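Local coordinates for leucine-rich repeat protein (Bacteroides thetaiotaomicron, PDB 4ECN), which is of unknown function but, as an extracellular protein built largely of leucine-rich repeats, probably binds other proteins, at residues Asp492-Glu497 and Glu516-Asn521; Pro548-Phe553 and Gln570-Leu575; Leu735-Leu740 and Val760-Phe765. All blocks are in the same frame, centred on the assembly; numbering follows the deposited sequence.

Contact 1. Residues Asp492-Glu497 and Glu516-Asn521; sequences DLTDVE and ELQSLN
Thr494 meets Gln518 and Ser519 where two successive parallel strands of the leucine-rich repeat solenoid begin to pair. Its carbonyl oxygen takes two backbone N-H groups. Ser519 N lies almost in line with the carbonyl, 2.9 Å from Thr494 O. Gln518 N comes from the side, tilted out of the carbonyl plane, and is 2.8 Å from Thr494 O. Further along, Val496 N donates to Ser519 O at 3.0 Å, and Asn521 N donates to Val496 O at 3.3 Å. Strands 495-497 and 519-521 run only 2° from parallel.

Side chains alternate between the two faces of this ladder. Val496 and Leu520 share the apolar face. There Val496 CG2 touches Leu517 CD1 at 3.6 Å, and the Val496 and Leu517 side chains cross at about a right angle. The other face is polar. Asp495 CG is anti to the carbonyl carbon and beside the backbone N (chi1 -72°), which brings Asp495 OD2 to 3.4 Å from Ser519 CB. Glu497 and Asn521 lie side by side, with carboxylate and amide planes 59° apart; Glu497 OE1 is hydrogen-bonded to His357. The Thr494 and Gln518 side chains run side by side, and Thr494 CG2 sits over the flat face of the Gln518 amide, 3.8 Å from Gln518 CD.

Helix 377-384 covers part of the polar face. Its Arg384 makes a salt bridge with Asp495 OD1 and a hydrogen bond with Gln518 OE1, and Lys380 is hydrogen-bonded to Thr494 OG1. If Asp495 were an alanine, Arg384 would probably be left without its carboxylate mate, and the Thr494 hydroxyl would lose an acceptor. That hydroxyl now donates to the neighbouring carboxylate: Thr494 OG1 is 2.9 Å from Asp495 OD1 and meets that oxygen's anti lone pair, the one away from OD2.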
loop_
_atom_site.group_PDB
_atom_site.type_symbol
_atom_site.label_atom_id
_atom_site.label_comp_id
_atom_site.label_asym_id
_atom_site.label_seq_id
_atom_site.Cartn_x
_atom_site.Cartn_y
_atom_site.Cartn_z
ATOM N N ASP A 492 -18.132 12.255 9.368
ATOM C CA ASP A 492 -17.594 12.260 8.008
ATOM C C ASP A 492 -16.690 11.045 7.740
ATOM O O ASP A 492 -16.319 10.825 6.589
ATOM C CB ASP A 492 -16.792 13.551 7.749
ATOM C CG ASP A 492 -17.590 14.805 7.385
ATOM O OD1 ASP A 492 -18.822 14.842 7.668
ATOM O OD2 ASP A 492 -16.976 15.758 6.833
ATOM N N LEU A 493 -16.321 10.276 8.799
ATOM C CA LEU A 493 -15.432 9.113 8.706
ATOM C C LEU A 493 -16.208 7.901 8.174
ATOM O O LEU A 493 -16.903 7.213 8.928
ATOM C CB LEU A 493 -14.757 8.804 10.073
ATOM C CG LEU A 493 -13.746 7.630 10.140
ATOM C CD1 LEU A 493 -12.666 7.731 9.076
ATOM C CD2 LEU A 493 -13.096 7.563 11.474
ATOM N N THR A 494 -16.044 7.635 6.871
ATOM C CA THR A 494 -16.733 6.562 6.162
ATOM C C THR A 494 -15.830 5.383 5.852
ATOM O O THR A 494 -16.328 4.278 5.648
ATOM C CB THR A 494 -17.300 7.106 4.848
ATOM O OG1 THR A 494 -16.233 7.615 4.041
ATOM C CG2 THR A 494 -18.335 8.186 5.075
ATOM N N ASP A 495 -14.510 5.613 5.775
ATOM C CA ASP A 495 -13.567 4.554 5.426
ATOM C C ASP A 495 -12.548 4.332 6.505
ATOM O O ASP A 495 -11.935 5.290 6.963
ATOM C CB ASP A 495 -12.851 4.889 4.116
ATOM C CG ASP A 495 -13.726 4.762 2.886
ATOM O OD1 ASP A 495 -14.774 5.453 2.824
ATOM O OD2 ASP A 495 -13.336 4.019 1.962
ATOM N N VAL A 496 -12.370 3.050 6.915
ATOM C CA VAL A 496 -11.397 2.594 7.929
ATOM C C VAL A 496 -10.728 1.343 7.428
ATOM O O VAL A 496 -11.405 0.475 6.874
ATOM C CB VAL A 496 -11.994 2.352 9.344
ATOM C CG1 VAL A 496 -10.922 1.886 10.328
ATOM C CG2 VAL A 496 -12.703 3.593 9.879
ATOM N N GLU A 497 -9.397 1.256 7.618
ATOM C CA GLU A 497 -8.584 0.088 7.312
ATOM C C GLU A 497 -7.747 -0.277 8.528
ATOM O O GLU A 497 -7.050 0.569 9.092
ATOM C CB GLU A 497 -7.693 0.299 6.082
ATOM C CG GLU A 497 -6.778 -0.881 5.751
ATOM C CD GLU A 497 -6.135 -0.826 4.377
ATOM O OE1 GLU A 497 -6.873 -0.919 3.365
ATOM O OE2 GLU A 497 -4.887 -0.743 4.313
ATOM N N GLU A 516 -20.991 6.964 10.849
ATOM C CA GLU A 516 -21.217 6.810 9.415
ATOM C C GLU A 516 -20.186 5.917 8.699
ATOM O O GLU A 516 -19.813 6.208 7.563
ATOM C CB GLU A 516 -21.194 8.208 8.777
ATOM C CG GLU A 516 -22.303 9.129 9.281
ATOM C CD GLU A 516 -23.733 8.700 8.998
ATOM O OE1 GLU A 516 -23.976 8.034 7.962
ATOM O OE2 GLU A 516 -24.622 9.077 9.797
ATOM N N LEU A 517 -19.799 4.796 9.313
ATOM C CA LEU A 517 -18.853 3.865 8.695
ATOM C C LEU A 517 -19.525 3.174 7.499
ATOM O O LEU A 517 -20.674 2.753 7.594
ATOM C CB LEU A 517 -18.347 2.843 9.738
ATOM C CG LEU A 517 -17.272 1.819 9.332
ATOM C CD1 LEU A 517 -15.989 2.487 8.887
ATOM C CD2 LEU A 517 -16.964 0.852 10.474
ATOM N N GLN A 518 -18.817 3.096 6.371
ATOM C CA GLN A 518 -19.323 2.531 5.125
ATOM C C GLN A 518 -18.428 1.449 4.556
ATOM O O GLN A 518 -18.936 0.487 3.979
ATOM C CB GLN A 518 -19.457 3.638 4.069
ATOM C CG GLN A 518 -20.547 4.661 4.349
ATOM C CD GLN A 518 -20.579 5.705 3.271
ATOM O OE1 GLN A 518 -19.816 5.678 2.302
ATOM N NE2 GLN A 518 -21.469 6.650 3.412
ATOM N N SER A 519 -17.104 1.651 4.631
ATOM C CA SER A 519 -16.081 0.753 4.108
ATOM C C SER A 519 -15.122 0.357 5.222
ATOM O O SER A 519 -14.541 1.230 5.874
ATOM C CB SER A 519 -15.336 1.430 2.966
ATOM O OG SER A 519 -14.164 0.719 2.595
ATOM N N LEU A 520 -14.947 -0.960 5.428
ATOM C CA LEU A 520 -14.077 -1.522 6.455
ATOM C C LEU A 520 -13.266 -2.682 5.892
ATOM O O LEU A 520 -13.819 -3.563 5.220
ATOM C CB LEU A 520 -14.928 -1.985 7.656
ATOM C CG LEU A 520 -14.207 -2.573 8.865
ATOM C CD1 LEU A 520 -13.454 -1.518 9.616
ATOM C CD2 LEU A 520 -15.175 -3.258 9.787
ATOM N N ASN A 521 -11.948 -2.673 6.166
ATOM C CA ASN A 521 -10.989 -3.696 5.750
ATOM C C ASN A 521 -10.289 -4.217 6.967
ATOM O O ASN A 521 -9.538 -3.453 7.595
ATOM C CB ASN A 521 -9.989 -3.125 4.748
ATOM C CG ASN A 521 -9.114 -4.147 4.074
ATOM O OD1 ASN A 521 -8.560 -5.059 4.691
ATOM N ND2 ASN A 521 -8.916 -3.978 2.780
HETATM O O HOH W 1 -18.319 7.686 11.046
#

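Contact 2. Residues Pro548-Phe553 and Gln570-Leu575; sequences PKIQIF and QKMVKL
Ile550 packs against Met572 and Leu575 as one coil of the leucine-rich repeat solenoid meets the next. The side-chain packing is apolar. Met572 is a selenomethionine whose chain bends at chi3 (90°), and its CE sits 3.6 Å from Ile550 CB. Leu575 CD1 reaches both Ile550 CG2, at 4.2 Å, and Phe553 CB, at 4.0 Å. The Ile550 side chain runs beside those of Met572 and Leu575, all three pointing the same way.

No clear hydrogen bond joins the two segments. Instead, C-H groups face carbonyls: Gln551 CA is 3.3 Å from Lys574 O, and Pro548 CA is 3.6 Å from Lys571 O. The aliphatic part of Lys574 lies against Pro548, with Lys574 CG 3.5 Å from Pro548 O.

Within 570-575 the chain is turned. Residues 572-575 form a type I beta turn, closed by Leu575 N to Met572 O at 3.3 Å.

The contact thus lies just ahead of the strand pairing, which begins where the Gln551 backbone is hydrogen-bonded to the backbone of Gly576 and Leu577. Helix 530-542 packs on its apolar side, where Trp537 touches both Met572 and Phe553. Strand 519-521 borders strand 552-554 on the side away from strand 577-579.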
loop_
_atom_site.group_PDB
_atom_site.type_symbol
_atom_site.label_atom_id
_atom_site.label_comp_id
_atom_site.label_asym_id
_atom_site.label_seq_id
_atom_site.Cartn_x
_atom_site.Cartn_y
_atom_site.Cartn_z
ATOM N N PRO A 548 -26.515 -1.295 9.869
ATOM C CA PRO A 548 -27.241 -0.922 8.649
ATOM C C PRO A 548 -26.497 0.087 7.727
ATOM O O PRO A 548 -27.079 0.485 6.706
ATOM C CB PRO A 548 -28.512 -0.276 9.214
ATOM C CG PRO A 548 -28.097 0.316 10.479
ATOM C CD PRO A 548 -27.081 -0.614 11.054
ATOM N N LYS A 549 -25.234 0.490 8.059
ATOM C CA LYS A 549 -24.457 1.501 7.299
ATOM C C LYS A 549 -23.305 0.918 6.432
ATOM O O LYS A 549 -22.918 1.561 5.442
ATOM C CB LYS A 549 -23.833 2.539 8.257
ATOM C CG LYS A 549 -24.818 3.474 8.924
ATOM C CD LYS A 549 -25.168 4.710 8.108
ATOM C CE LYS A 549 -26.261 5.513 8.777
ATOM N NZ LYS A 549 -25.978 5.765 10.213
ATOM N N ILE A 550 -22.719 -0.239 6.852
ATOM C CA ILE A 550 -21.612 -0.918 6.164
ATOM C C ILE A 550 -22.068 -1.267 4.757
ATOM O O ILE A 550 -23.171 -1.801 4.588
ATOM C CB ILE A 550 -21.081 -2.185 6.928
ATOM C CG1 ILE A 550 -20.743 -1.914 8.424
ATOM C CG2 ILE A 550 -19.902 -2.894 6.193
ATOM C CD1 ILE A 550 -19.450 -1.184 8.721
ATOM N N GLN A 551 -21.212 -0.931 3.767
ATOM C CA GLN A 551 -21.387 -1.144 2.333
ATOM C C GLN A 551 -20.303 -2.079 1.775
ATOM O O GLN A 551 -20.591 -2.927 0.918
ATOM C CB GLN A 551 -21.349 0.211 1.595
ATOM C CG GLN A 551 -22.543 1.138 1.879
ATOM C CD GLN A 551 -22.389 2.526 1.303
ATOM O OE1 GLN A 551 -21.688 2.761 0.308
ATOM N NE2 GLN A 551 -23.042 3.487 1.937
ATOM N N ILE A 552 -19.049 -1.911 2.260
ATOM C CA ILE A 552 -17.887 -2.704 1.840
ATOM C C ILE A 552 -17.278 -3.372 3.048
ATOM O O ILE A 552 -16.908 -2.705 4.014
ATOM C CB ILE A 552 -16.850 -1.812 1.104
ATOM C CG1 ILE A 552 -17.465 -1.186 -0.176
ATOM C CG2 ILE A 552 -15.555 -2.569 0.804
ATOM C CD1 ILE A 552 -16.829 0.041 -0.599
ATOM N N PHE A 553 -17.144 -4.689 2.986
ATOM C CA PHE A 553 -16.518 -5.410 4.066
ATOM C C PHE A 553 -15.467 -6.404 3.495
ATOM O O PHE A 553 -15.811 -7.366 2.814
ATOM C CB PHE A 553 -17.586 -6.100 4.919
ATOM C CG PHE A 553 -17.098 -6.730 6.202
ATOM C CD1 PHE A 553 -16.144 -6.095 6.989
ATOM C CD2 PHE A 553 -17.663 -7.907 6.673
ATOM C CE1 PHE A 553 -15.699 -6.675 8.173
ATOM C CE2 PHE A 553 -17.230 -8.482 7.868
ATOM C CZ PHE A 553 -16.252 -7.862 8.613
ATOM N N GLN A 570 -28.750 -10.238 8.190
ATOM C CA GLN A 570 -29.887 -9.606 7.512
ATOM C C GLN A 570 -29.965 -8.104 7.818
ATOM O O GLN A 570 -30.508 -7.356 7.008
ATOM C CB GLN A 570 -31.205 -10.276 7.938
ATOM C CG GLN A 570 -31.378 -11.722 7.470
ATOM C CD GLN A 570 -32.669 -12.346 7.949
ATOM O OE1 GLN A 570 -33.698 -11.688 8.101
ATOM N NE2 GLN A 570 -32.665 -13.651 8.129
ATOM N N LYS A 571 -29.449 -7.665 8.996
ATOM C CA LYS A 571 -29.463 -6.262 9.426
ATOM C C LYS A 571 -28.507 -5.411 8.567
ATOM O O LYS A 571 -28.710 -4.197 8.462
ATOM C CB LYS A 571 -29.104 -6.125 10.913
ATOM C CG LYS A 571 -30.024 -6.918 11.848
ATOM C CD LYS A 571 -29.661 -6.758 13.325
ATOM C CE LYS A 571 -30.402 -7.742 14.196
ATOM N NZ LYS A 571 -30.001 -7.655 15.626
HETATM N N MSE A 572 -27.503 -6.045 7.918
HETATM C CA MSE A 572 -26.520 -5.374 7.053
HETATM C C MSE A 572 -27.164 -5.072 5.690
HETATM O O MSE A 572 -26.727 -5.545 4.638
HETATM C CB MSE A 572 -25.256 -6.229 6.899
HETATM C CG MSE A 572 -24.618 -6.617 8.213
HETATM SE SE MSE A 572 -22.813 -7.201 7.891
HETATM C CE MSE A 572 -21.935 -5.531 8.061
ATOM N N VAL A 573 -28.205 -4.254 5.746
ATOM C CA VAL A 573 -29.105 -3.842 4.685
ATOM C C VAL A 573 -28.354 -3.162 3.512
ATOM O O VAL A 573 -28.737 -3.395 2.365
ATOM C CB VAL A 573 -30.158 -2.904 5.342
ATOM C CG1 VAL A 573 -30.614 -1.774 4.424
ATOM C CG2 VAL A 573 -31.347 -3.715 5.846
ATOM N N LYS A 574 -27.313 -2.353 3.782
ATOM C CA LYS A 574 -26.631 -1.624 2.719
ATOM C C LYS A 574 -25.345 -2.303 2.240
ATOM O O LYS A 574 -24.548 -1.643 1.570
ATOM C CB LYS A 574 -26.293 -0.202 3.178
ATOM C CG LYS A 574 -27.495 0.723 3.245
ATOM C CD LYS A 574 -27.115 2.157 3.603
ATOM C CE LYS A 574 -26.468 2.941 2.482
ATOM N NZ LYS A 574 -26.015 4.281 2.950
ATOM N N LEU A 575 -25.148 -3.607 2.517
ATOM C CA LEU A 575 -23.920 -4.296 2.110
ATOM C C LEU A 575 -23.923 -4.508 0.590
ATOM O O LEU A 575 -24.979 -4.794 0.013
ATOM C CB LEU A 575 -23.767 -5.627 2.864
ATOM C CG LEU A 575 -22.442 -6.393 2.682
ATOM C CD1 LEU A 575 -21.284 -5.692 3.386
ATOM C CD2 LEU A 575 -22.561 -7.792 3.224
#

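Contact 3. Residues Leu735-Leu740 and Val760-Phe765; sequences LRFNKL and VSYNCF
An asparagine ladder joins Leu735-Leu740 to Val760-Phe765, in the loops that follow two neighbouring strands of the leucine-rich repeat solenoid. Asn738 and Asn763 hold the asparagine position of their repeats. The Asn763 amide carries much of the contact. Its ND2 donates back to Leu735 O at 3.1 Å, with that oxygen in the amide plane. The same ND2 also donates to Val760 O of its own loop, at 2.9 Å. On the other branch, Asn763 OD1 accepts from Leu740 N at 3.0 Å. Three bonds therefore fix the rotation of this buried amide.

Leu735 O is gripped twice. Asn763 ND2 lies 42° out of its carbonyl plane, and Asn738 ND2 approaches from the opposite face. On one side Asn738 bonds in the same manner to Leu704 O and Met709 N. On the other side a glutamine, Gln786, takes the equivalent place, bonding to Val760 O and Phe765 N.

Phe737 and Tyr762 both have left-handed backbone conformations, and their rings form an offset stack. The ring centroids are 4.3 Å apart and the planes differ by 16°. Tyr762 CB sits over the Phe737 face, since the two side chains run alongside each other with the same first torsion (chi1 -63°). His785 stacks on Tyr762 in turn, so the aromatic row extends beyond this pair.

Backbone bonds also join the two loops. Phe737 N donates to Ser761 O at 3.2 Å. Cys764 N donates to Leu740 O at 2.8 Å. Phe765 packs on Leu740, with Phe765 CZ 3.7 Å from Leu740 CB. The Leu740 carbonyl also faces this ring, with Leu740 O 3.8 Å above the centre of the Phe765 ring plane.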
loop_
_atom_site.group_PDB
_atom_site.type_symbol
_atom_site.label_atom_id
_atom_site.label_comp_id
_atom_site.label_asym_id
_atom_site.label_seq_id
_atom_site.Cartn_x
_atom_site.Cartn_y
_atom_site.Cartn_z
ATOM N N LEU A 735 -12.729 -28.267 -22.743
ATOM C CA LEU A 735 -13.092 -29.592 -22.259
ATOM C C LEU A 735 -11.877 -30.457 -22.058
ATOM O O LEU A 735 -12.032 -31.659 -21.891
ATOM C CB LEU A 735 -14.082 -30.266 -23.227
ATOM C CG LEU A 735 -15.556 -29.803 -23.090
ATOM C CD1 LEU A 735 -16.325 -30.165 -24.297
ATOM C CD2 LEU A 735 -16.223 -30.419 -21.873
ATOM N N ARG A 736 -10.682 -29.847 -21.943
ATOM C CA ARG A 736 -9.437 -30.576 -21.665
ATOM C C ARG A 736 -9.470 -31.330 -20.371
ATOM O O ARG A 736 -10.125 -30.886 -19.434
ATOM C CB ARG A 736 -8.248 -29.636 -21.575
ATOM C CG ARG A 736 -7.734 -29.045 -22.851
ATOM C CD ARG A 736 -6.608 -28.136 -22.475
ATOM N NE ARG A 736 -7.070 -27.166 -21.480
ATOM C CZ ARG A 736 -6.337 -26.736 -20.462
ATOM N NH1 ARG A 736 -5.091 -27.176 -20.301
ATOM N NH2 ARG A 736 -6.837 -25.848 -19.604
ATOM N N PHE A 737 -8.711 -32.430 -20.287
ATOM C CA PHE A 737 -8.575 -33.255 -19.088
ATOM C C PHE A 737 -9.926 -33.776 -18.618
ATOM O O PHE A 737 -10.376 -33.501 -17.512
ATOM C CB PHE A 737 -7.857 -32.499 -17.950
ATOM C CG PHE A 737 -6.441 -32.132 -18.327
ATOM C CD1 PHE A 737 -5.420 -33.071 -18.259
ATOM C CD2 PHE A 737 -6.135 -30.854 -18.774
ATOM C CE1 PHE A 737 -4.116 -32.736 -18.624
ATOM C CE2 PHE A 737 -4.827 -30.518 -19.127
ATOM C CZ PHE A 737 -3.826 -31.468 -19.060
ATOM N N ASN A 738 -10.559 -34.544 -19.482
ATOM C CA ASN A 738 -11.765 -35.316 -19.211
ATOM C C ASN A 738 -11.465 -36.725 -19.682
ATOM O O ASN A 738 -10.289 -37.074 -19.865
ATOM C CB ASN A 738 -13.021 -34.707 -19.857
ATOM C CG ASN A 738 -13.611 -33.560 -19.088
ATOM O OD1 ASN A 738 -14.549 -33.738 -18.317
ATOM N ND2 ASN A 738 -13.068 -32.365 -19.275
ATOM N N LYS A 739 -12.493 -37.525 -19.910
ATOM C CA LYS A 739 -12.315 -38.898 -20.368
ATOM C C LYS A 739 -13.221 -39.140 -21.594
ATOM O O LYS A 739 -13.628 -40.280 -21.848
ATOM C CB LYS A 739 -12.633 -39.858 -19.203
ATOM C CG LYS A 739 -11.639 -39.814 -18.040
ATOM C CD LYS A 739 -12.197 -40.615 -16.857
ATOM C CE LYS A 739 -11.275 -40.729 -15.660
ATOM N NZ LYS A 739 -11.913 -41.484 -14.542
ATOM N N LEU A 740 -13.501 -38.061 -22.365
ATOM C CA LEU A 740 -14.413 -38.053 -23.519
ATOM C C LEU A 740 -13.965 -38.971 -24.614
ATOM O O LEU A 740 -12.804 -38.953 -24.993
ATOM C CB LEU A 740 -14.582 -36.640 -24.124
ATOM C CG LEU A 740 -15.071 -35.541 -23.184
ATOM C CD1 LEU A 740 -14.688 -34.177 -23.696
ATOM C CD2 LEU A 740 -16.525 -35.685 -22.891
ATOM N N VAL A 760 -10.259 -30.027 -26.765
ATOM C CA VAL A 760 -10.592 -31.349 -26.240
ATOM C C VAL A 760 -9.292 -32.143 -26.002
ATOM O O VAL A 760 -9.322 -33.380 -26.001
ATOM C CB VAL A 760 -11.606 -32.155 -27.101
ATOM C CG1 VAL A 760 -13.018 -31.665 -26.866
ATOM C CG2 VAL A 760 -11.258 -32.150 -28.585
ATOM N N SER A 761 -8.158 -31.422 -25.757
ATOM C CA SER A 761 -6.868 -32.052 -25.476
ATOM C C SER A 761 -6.925 -32.832 -24.177
ATOM O O SER A 761 -7.636 -32.421 -23.253
ATOM C CB SER A 761 -5.749 -31.024 -25.413
ATOM O OG SER A 761 -5.591 -30.423 -26.685
ATOM N N TYR A 762 -6.174 -33.959 -24.103
ATOM C CA TYR A 762 -6.103 -34.844 -22.932
ATOM C C TYR A 762 -7.495 -35.409 -22.666
ATOM O O TYR A 762 -8.195 -34.990 -21.749
ATOM C CB TYR A 762 -5.525 -34.114 -21.705
ATOM C CG TYR A 762 -4.095 -33.643 -21.894
ATOM C CD1 TYR A 762 -3.816 -32.407 -22.472
ATOM C CD2 TYR A 762 -3.022 -34.414 -21.456
ATOM C CE1 TYR A 762 -2.504 -31.966 -22.639
ATOM C CE2 TYR A 762 -1.706 -33.978 -21.608
ATOM C CZ TYR A 762 -1.449 -32.762 -22.221
ATOM O OH TYR A 762 -0.143 -32.339 -22.385
ATOM N N ASN A 763 -7.927 -36.281 -23.570
ATOM C CA ASN A 763 -9.208 -36.964 -23.547
ATOM C C ASN A 763 -8.985 -38.354 -24.104
ATOM O O ASN A 763 -7.822 -38.774 -24.221
ATOM C CB ASN A 763 -10.296 -36.180 -24.300
ATOM C CG ASN A 763 -11.044 -35.214 -23.398
ATOM O OD1 ASN A 763 -11.840 -35.617 -22.560
ATOM N ND2 ASN A 763 -10.818 -33.920 -23.551
ATOM N N CYS A 764 -10.073 -39.081 -24.420
ATOM C CA CYS A 764 -9.956 -40.446 -24.887
ATOM C C CYS A 764 -10.614 -40.616 -26.255
ATOM O O CYS A 764 -11.359 -41.575 -26.463
ATOM C CB CYS A 764 -10.558 -41.393 -23.859
ATOM S SG CYS A 764 -9.965 -41.116 -22.173
ATOM N N PHE A 765 -10.250 -39.753 -27.220
ATOM C CA PHE A 765 -10.756 -39.824 -28.587
ATOM C C PHE A 765 -9.840 -40.697 -29.468
ATOM O O PHE A 765 -8.646 -40.410 -29.617
ATOM C CB PHE A 765 -10.901 -38.428 -29.182
ATOM C CG PHE A 765 -12.045 -37.609 -28.627
ATOM C CD1 PHE A 765 -13.361 -37.881 -28.996
ATOM C CD2 PHE A 765 -11.800 -36.495 -27.830
ATOM C CE1 PHE A 765 -14.410 -37.085 -28.536
ATOM C CE2 PHE A 765 -12.850 -35.700 -27.376
ATOM C CZ PHE A 765 -14.147 -36.007 -27.720
#

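The contacts follow one another along the chain, each closing before the next opens. Contacts 1 and 2 both reach the same sheet, and their centres are about 12 Å apart. They touch directly: strands 519-521 and 552-554 are neighbours, and Gln518 O probably accepts hydrogen bonds from Gln551 N and Ile552 N. Contact 3 follows two neighbouring strands, 732-734 and 757-759, of a second, parallel sheet nearer the C-terminus. Its centre is about 49 Å from that of contact 1 and about 45 Å from that of contact 2. All three join successive coils of the repeat, so each helps to hold one coil on the next along the solenoid.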